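Local structure of secreted effector protein sseI (Salmonella enterica subsp. enterica serovar Typhimurium, 4G29) at residues K131-S142 with M160-F172. The protein is a secreted virulence factor that probably acts in host cells through a papain-like catalytic domain of the cysteine protease superfamily. Residues are numbered along the deposited sequence; the frame is centred on the assembly and turned at random.
Sequences KLIYYTDFSNSS and MAGKVFVTSPRWF
M160, a selenomethionine, lays its SE over one face of the Y134 ring, 4.3 Å from the centroid, a Met-aromatic contact. Y134 OH is hydrogen-bonded to W69 NE1. M160 to K163 form a type II turn. At G162 the carbonyl O accepts from T136 OG1, which lies above the carbonyl plane and also bonds Y148. K163, bent at chi2 (31°), brings its CG within 3.4 Å of Y134 CD1, obliquely to the ring. V164 pairs with Y135 through two backbone bonds. V164 CB sits over one face of the Y135 ring, a CH-pi contact 3.8 Å from the centroid, while V166 CG2 touches the same ring at its edge. The F165 and Y134 side chains run side by side, with F165 CD1 against Y134 CB; the rings meet obliquely, planes at 79°. V166 N and T167 N both donate to I133 O, so this carbonyl is gripped twice. T167 OG1, between its own N and carbonyl carbon (chi1 69°), donates to K131 O at 2.6 Å, in the carbonyl plane, and accepts from I133 N at 2.9 Å. P169, W171 and F172 pack against L132, whose CD1 also touches F165 CD1. L132 CD2 rests over the F172 ring face, 3.8 Å from the centroid. Strand 164-165 forms an antiparallel edge on strand 132-138, whose other side pairs with strand 61-69. This closes one margin of the antiparallel sheet in a papain-like fold.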
# COMPACT_ATOMS: atom_id res chain seq x y z
N LYS A 131 -12.10 1.88 9.41
CA LYS A 131 -11.56 2.90 8.53
C LYS A 131 -11.93 2.59 7.08
O LYS A 131 -12.11 1.42 6.68
CB LYS A 131 -10.04 3.00 8.66
CG LYS A 131 -9.51 3.41 10.06
CD LYS A 131 -7.99 3.14 10.17
CE LYS A 131 -7.42 3.36 11.59
NZ LYS A 131 -7.14 4.76 11.85
N LEU A 132 -12.07 3.65 6.30
CA LEU A 132 -12.33 3.60 4.89
C LEU A 132 -11.01 3.60 4.18
O LEU A 132 -10.21 4.54 4.32
CB LEU A 132 -13.12 4.80 4.44
CG LEU A 132 -13.30 5.00 2.93
CD1 LEU A 132 -14.11 3.86 2.25
CD2 LEU A 132 -13.95 6.37 2.61
N ILE A 133 -10.82 2.57 3.39
CA ILE A 133 -9.58 2.40 2.64
C ILE A 133 -9.89 2.18 1.17
O ILE A 133 -10.67 1.29 0.82
CB ILE A 133 -8.74 1.24 3.18
CG1 ILE A 133 -8.52 1.38 4.70
CG2 ILE A 133 -7.41 1.15 2.38
CD1 ILE A 133 -7.61 0.32 5.31
N TYR A 134 -9.27 3.00 0.32
CA TYR A 134 -9.35 2.82 -1.14
C TYR A 134 -8.02 3.20 -1.81
O TYR A 134 -7.22 3.92 -1.23
CB TYR A 134 -10.55 3.59 -1.70
CG TYR A 134 -10.55 5.07 -1.56
CD1 TYR A 134 -9.68 5.89 -2.33
CD2 TYR A 134 -11.38 5.68 -0.65
CE1 TYR A 134 -9.72 7.25 -2.19
CE2 TYR A 134 -11.43 7.05 -0.52
CZ TYR A 134 -10.61 7.81 -1.27
OH TYR A 134 -10.65 9.16 -1.09
N TYR A 135 -7.89 2.79 -3.06
CA TYR A 135 -6.69 2.98 -3.83
C TYR A 135 -6.94 3.15 -5.32
O TYR A 135 -8.04 2.86 -5.86
CB TYR A 135 -5.74 1.81 -3.54
CG TYR A 135 -6.13 0.49 -4.20
CD1 TYR A 135 -5.83 0.26 -5.54
CD2 TYR A 135 -6.76 -0.52 -3.47
CE1 TYR A 135 -6.13 -0.93 -6.13
CE2 TYR A 135 -7.11 -1.71 -4.06
CZ TYR A 135 -6.78 -1.92 -5.37
OH TYR A 135 -7.14 -3.16 -5.91
N THR A 136 -5.86 3.57 -6.00
CA THR A 136 -5.83 3.60 -7.42
C THR A 136 -4.40 3.17 -7.82
O THR A 136 -3.46 3.55 -7.14
CB THR A 136 -6.11 5.02 -7.99
OG1 THR A 136 -7.33 5.55 -7.49
CG2 THR A 136 -6.06 5.04 -9.56
N ASP A 137 -4.28 2.33 -8.85
CA ASP A 137 -3.00 1.99 -9.47
C ASP A 137 -2.64 2.92 -10.63
O ASP A 137 -3.49 3.26 -11.49
CB ASP A 137 -2.99 0.52 -9.93
CG ASP A 137 -3.08 -0.47 -8.79
OD1 ASP A 137 -2.68 -0.16 -7.68
OD2 ASP A 137 -3.57 -1.61 -9.03
N PHE A 138 -1.35 3.27 -10.70
CA PHE A 138 -0.82 4.23 -11.67
C PHE A 138 0.40 3.64 -12.33
O PHE A 138 1.12 2.81 -11.75
CB PHE A 138 -0.43 5.53 -10.97
CG PHE A 138 -1.55 6.21 -10.30
CD1 PHE A 138 -2.29 7.15 -10.99
CD2 PHE A 138 -1.85 5.99 -8.95
CE1 PHE A 138 -3.34 7.82 -10.37
CE2 PHE A 138 -2.90 6.71 -8.36
CZ PHE A 138 -3.62 7.57 -9.05
N SER A 139 0.69 4.09 -13.55
CA SER A 139 1.88 3.62 -14.24
C SER A 139 3.11 4.39 -13.78
O SER A 139 4.24 3.96 -14.02
CB SER A 139 1.68 3.75 -15.76
OG SER A 139 1.65 5.14 -16.05
N ASN A 140 2.94 5.54 -13.11
CA ASN A 140 4.06 6.42 -12.79
C ASN A 140 4.01 6.80 -11.31
O ASN A 140 2.93 7.12 -10.81
CB ASN A 140 3.99 7.66 -13.70
CG ASN A 140 5.05 8.68 -13.38
OD1 ASN A 140 4.94 9.42 -12.40
ND2 ASN A 140 6.11 8.73 -14.20
N SER A 141 5.16 6.72 -10.62
CA SER A 141 5.18 6.90 -9.18
C SER A 141 4.91 8.37 -8.77
O SER A 141 4.32 8.63 -7.72
CB SER A 141 6.48 6.43 -8.56
OG SER A 141 7.57 7.24 -8.97
N SER A 142 5.34 9.32 -9.60
CA SER A 142 5.08 10.71 -9.25
C SER A 142 3.58 11.06 -9.47
O SER A 142 3.02 11.86 -8.73
CB SER A 142 6.01 11.65 -10.01
OG SER A 142 5.68 11.69 -11.35
N MSE A 160 -15.15 9.38 -6.67
CA MSE A 160 -14.82 7.98 -6.40
C MSE A 160 -14.50 7.24 -7.72
O MSE A 160 -14.17 6.05 -7.74
CB MSE A 160 -15.91 7.29 -5.61
CG MSE A 160 -15.98 7.66 -4.08
SE MSE A 160 -14.39 7.46 -3.04
CE MSE A 160 -13.69 9.29 -3.13
N ALA A 161 -14.57 7.98 -8.82
CA ALA A 161 -14.18 7.44 -10.13
C ALA A 161 -12.74 6.98 -10.15
O ALA A 161 -11.82 7.74 -9.84
CB ALA A 161 -14.44 8.49 -11.23
N GLY A 162 -12.50 5.70 -10.46
CA GLY A 162 -11.15 5.16 -10.50
C GLY A 162 -10.61 4.77 -9.13
O GLY A 162 -9.46 4.35 -9.00
N LYS A 163 -11.46 4.86 -8.11
CA LYS A 163 -11.11 4.39 -6.78
C LYS A 163 -11.57 2.95 -6.59
O LYS A 163 -12.72 2.55 -6.99
CB LYS A 163 -11.78 5.24 -5.69
CG LYS A 163 -11.15 6.55 -5.32
CD LYS A 163 -10.43 7.28 -6.37
CE LYS A 163 -10.05 8.74 -5.96
NZ LYS A 163 -9.60 9.41 -7.21
N VAL A 164 -10.69 2.17 -6.02
CA VAL A 164 -10.96 0.78 -5.70
C VAL A 164 -11.06 0.63 -4.19
O VAL A 164 -10.11 0.91 -3.47
CB VAL A 164 -9.90 -0.19 -6.26
CG1 VAL A 164 -10.25 -1.65 -5.95
CG2 VAL A 164 -9.69 0.05 -7.78
N PHE A 165 -12.21 0.21 -3.68
CA PHE A 165 -12.42 0.04 -2.23
C PHE A 165 -11.81 -1.24 -1.74
O PHE A 165 -12.01 -2.32 -2.32
CB PHE A 165 -13.89 0.13 -1.86
CG PHE A 165 -14.50 1.44 -2.19
CD1 PHE A 165 -14.31 2.53 -1.33
CD2 PHE A 165 -15.29 1.61 -3.32
CE1 PHE A 165 -14.84 3.75 -1.65
CE2 PHE A 165 -15.85 2.84 -3.60
CZ PHE A 165 -15.60 3.90 -2.79
N VAL A 166 -11.03 -1.10 -0.67
CA VAL A 166 -10.57 -2.20 0.17
C VAL A 166 -11.57 -2.49 1.28
O VAL A 166 -11.91 -3.65 1.54
CB VAL A 166 -9.22 -1.88 0.74
CG1 VAL A 166 -8.80 -2.99 1.71
CG2 VAL A 166 -8.22 -1.78 -0.44
N THR A 167 -12.06 -1.42 1.89
CA THR A 167 -13.15 -1.45 2.87
C THR A 167 -14.27 -0.51 2.48
O THR A 167 -14.08 0.33 1.64
CB THR A 167 -12.66 -1.08 4.30
OG1 THR A 167 -12.30 0.31 4.36
CG2 THR A 167 -11.55 -1.97 4.77
N SER A 168 -15.43 -0.70 3.07
CA SER A 168 -16.62 0.15 2.86
C SER A 168 -17.41 0.20 4.15
O SER A 168 -18.48 -0.41 4.27
CB SER A 168 -17.47 -0.37 1.71
OG SER A 168 -18.43 0.59 1.31
N PRO A 169 -16.89 0.91 5.14
CA PRO A 169 -17.48 0.88 6.48
C PRO A 169 -18.89 1.46 6.49
O PRO A 169 -19.25 2.29 5.62
CB PRO A 169 -16.56 1.73 7.32
CG PRO A 169 -15.55 2.30 6.44
CD PRO A 169 -15.63 1.69 5.08
N ARG A 170 -19.66 0.99 7.47
CA ARG A 170 -21.03 1.45 7.61
C ARG A 170 -21.11 2.98 7.66
O ARG A 170 -21.98 3.56 7.01
CB ARG A 170 -21.72 0.76 8.81
CG ARG A 170 -22.07 -0.72 8.48
CD ARG A 170 -22.90 -1.46 9.57
NE ARG A 170 -24.20 -0.85 9.86
CZ ARG A 170 -25.10 -1.33 10.73
NH1 ARG A 170 -24.88 -2.48 11.38
NH2 ARG A 170 -26.24 -0.69 10.93
N TRP A 171 -20.23 3.64 8.38
CA TRP A 171 -20.29 5.09 8.44
C TRP A 171 -20.20 5.74 7.06
O TRP A 171 -20.84 6.75 6.82
CB TRP A 171 -19.27 5.69 9.40
CG TRP A 171 -17.83 5.64 8.99
CD1 TRP A 171 -16.90 4.74 9.43
CD2 TRP A 171 -17.13 6.51 8.06
NE1 TRP A 171 -15.69 4.99 8.84
CE2 TRP A 171 -15.79 6.06 8.00
CE3 TRP A 171 -17.51 7.60 7.28
CZ2 TRP A 171 -14.82 6.70 7.20
CZ3 TRP A 171 -16.57 8.20 6.46
CH2 TRP A 171 -15.23 7.77 6.44
N PHE A 172 -19.41 5.17 6.14
CA PHE A 172 -19.24 5.82 4.86
C PHE A 172 -20.46 5.61 4.00
O PHE A 172 -20.93 6.53 3.32
CB PHE A 172 -17.98 5.25 4.16
CG PHE A 172 -17.78 5.73 2.78
CD1 PHE A 172 -17.53 7.07 2.49
CD2 PHE A 172 -17.78 4.85 1.75
CE1 PHE A 172 -17.29 7.47 1.17
CE2 PHE A 172 -17.54 5.23 0.44
CZ PHE A 172 -17.30 6.52 0.14